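Local atomic coordinates of MIX1 (Leishmania major, PDB entry 3HA4), a protein that is of unknown function but forms homodimers and has a TPR-like helical fold, consistent with a scaffold that mediates protein-protein interactions. Residues D93-E96 / M97-V101. Residues are numbered along the deposited sequence; the frame is centred on the assembly and turned at random.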
loop_
_atom_site.group_PDB
_atom_site.type_symbol
_atom_site.label_atom_id
_atom_site.label_comp_id
_atom_site.label_asym_id
_atom_site.label_seq_id
_atom_site.Cartn_x
_atom_site.Cartn_y
_atom_site.Cartn_z
ATOM N N ASP A 93 2.269 2.086 -22.620
ATOM C CA ASP A 93 0.967 1.454 -22.670
ATOM C C ASP A 93 0.531 1.275 -21.254
ATOM O O ASP A 93 1.139 0.572 -20.506
ATOM C CB ASP A 93 1.030 0.105 -23.374
ATOM C CG ASP A 93 -0.306 -0.359 -23.874
ATOM O OD1 ASP A 93 -1.316 0.267 -23.581
ATOM O OD2 ASP A 93 -0.354 -1.368 -24.567
ATOM N N PRO A 94 -0.533 1.948 -20.901
ATOM C CA PRO A 94 -1.070 1.895 -19.572
ATOM C C PRO A 94 -1.969 0.732 -19.415
ATOM O O PRO A 94 -1.952 0.166 -18.376
ATOM C CB PRO A 94 -1.868 3.168 -19.502
ATOM C CG PRO A 94 -1.200 4.025 -20.346
ATOM C CD PRO A 94 -0.690 3.281 -21.459
ATOM N N ASP A 95 -2.739 0.380 -20.422
ATOM C CA ASP A 95 -3.631 -0.736 -20.291
ATOM C C ASP A 95 -2.867 -2.006 -20.293
ATOM O O ASP A 95 -3.293 -2.973 -19.777
ATOM C CB ASP A 95 -4.680 -0.744 -21.380
ATOM C CG ASP A 95 -5.924 -1.481 -20.981
ATOM O OD1 ASP A 95 -6.674 -0.976 -20.157
ATOM O OD2 ASP A 95 -6.153 -2.562 -21.500
ATOM N N GLU A 96 -1.681 -2.015 -20.821
ATOM C CA GLU A 96 -0.884 -3.206 -20.729
ATOM C C GLU A 96 -0.278 -3.385 -19.368
ATOM O O GLU A 96 -0.129 -4.471 -18.917
ATOM C CB GLU A 96 0.188 -3.227 -21.787
ATOM C CG GLU A 96 0.688 -4.603 -22.160
ATOM C CD GLU A 96 -0.410 -5.622 -22.419
ATOM O OE1 GLU A 96 -1.360 -5.321 -23.168
ATOM O OE2 GLU A 96 -0.319 -6.729 -21.873
ATOM N N MET A 97 0.061 -2.295 -18.719
ATOM C CA MET A 97 0.567 -2.309 -17.369
ATOM C C MET A 97 -0.479 -2.784 -16.402
ATOM O O MET A 97 -0.190 -3.472 -15.500
ATOM C CB MET A 97 1.044 -0.929 -16.961
ATOM C CG MET A 97 1.728 -0.901 -15.648
ATOM S SD MET A 97 2.090 0.676 -15.036
ATOM C CE MET A 97 2.391 0.284 -13.379
ATOM N N ARG A 98 -1.699 -2.373 -16.634
ATOM C CA ARG A 98 -2.856 -2.748 -15.894
ATOM C C ARG A 98 -3.033 -4.237 -15.883
ATOM O O ARG A 98 -3.312 -4.838 -14.879
ATOM C CB ARG A 98 -4.020 -2.106 -16.602
ATOM C CG ARG A 98 -5.344 -2.192 -15.974
ATOM C CD ARG A 98 -6.406 -2.105 -17.005
ATOM N NE ARG A 98 -7.249 -3.261 -16.875
ATOM C CZ ARG A 98 -7.555 -4.095 -17.836
ATOM N NH1 ARG A 98 -7.135 -3.893 -19.041
ATOM N NH2 ARG A 98 -8.312 -5.128 -17.569
ATOM N N LYS A 99 -2.846 -4.821 -17.044
ATOM C CA LYS A 99 -2.984 -6.223 -17.254
ATOM C C LYS A 99 -1.917 -7.009 -16.593
ATOM O O LYS A 99 -2.150 -8.099 -16.194
ATOM C CB LYS A 99 -2.974 -6.514 -18.730
ATOM C CG LYS A 99 -4.266 -6.237 -19.354
ATOM C CD LYS A 99 -4.266 -6.562 -20.793
ATOM C CE LYS A 99 -5.484 -6.012 -21.453
ATOM N NZ LYS A 99 -5.623 -6.423 -22.848
ATOM N N GLU A 100 -0.734 -6.437 -16.485
ATOM C CA GLU A 100 0.373 -7.093 -15.805
ATOM C C GLU A 100 0.240 -7.028 -14.296
ATOM O O GLU A 100 0.489 -8.013 -13.612
ATOM C CB GLU A 100 1.696 -6.480 -16.246
ATOM C CG GLU A 100 1.960 -6.657 -17.717
ATOM C CD GLU A 100 3.163 -5.877 -18.186
ATOM O OE1 GLU A 100 3.593 -4.942 -17.476
ATOM O OE2 GLU A 100 3.676 -6.209 -19.273
ATOM N N VAL A 101 -0.152 -5.870 -13.777
ATOM C CA VAL A 101 -0.405 -5.741 -12.346
ATOM C C VAL A 101 -1.521 -6.702 -11.938
ATOM O O VAL A 101 -1.419 -7.398 -10.919
ATOM C CB VAL A 101 -0.777 -4.305 -11.955
ATOM C CG1 VAL A 101 -1.030 -4.204 -10.460
ATOM C CG2 VAL A 101 0.331 -3.355 -12.365
#
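M97 meets the preceding turn through its CB, 3.5 Å from P94 O. With CG anti to the backbone N (chi1 -173°) and an extended chain beyond, its side chain reaches I54 and W58 of helix 54-64 and L75 of helix 70-81. R98 N donates to P94 O at 3.1 Å, with an N-H...O angle of 157°, an i to i+4 bond within helix 94-109. The R98 chain runs parallel to that of D95, and R98 NH1 lies 3.0 Å from D95 OD2, which sits at the guanidinium edge, in its plane. The pairing is a salt bridge, but the carboxylate is turned 36° against the guanidinium, and the accompanying bond from R98 NH1 to D95 OD1 is weak. K99 N makes the next i to i+4 bond, a weak one, to D95 O. The lysine side chain lies across those of D95 and E96; K99 CE approaches D95 OD2 to 3.5 Å, whereas K99 NZ stays 4.1 Å from the same oxygen, beyond salt-bridge range. E100 N bonds to E96 O at 3.2 Å, and E100 CG packs 3.3 Å from that carbonyl oxygen. The E100 carboxylate looks to helix 54-64, where OE1 meets K62 NZ in a salt bridge and accepts a hydrogen bond from W58 NE1. V101, buried like M97, touches W58 as well as P72 and T76 of helix 70-81; together the two residues pack helix 94-109 against both helices. Further links fix the D95-R98 pair: D95 OD1 accepts from L141 N, and R98 NE donates to L136 O, tying the start of helix 94-109 to the end of helix 123-137 and the segment after it. D95 OD1 also lies close to D140 OD1, and R98, the L141 N bond and, more distantly, K99 probably offset the repulsion between the two carboxylates.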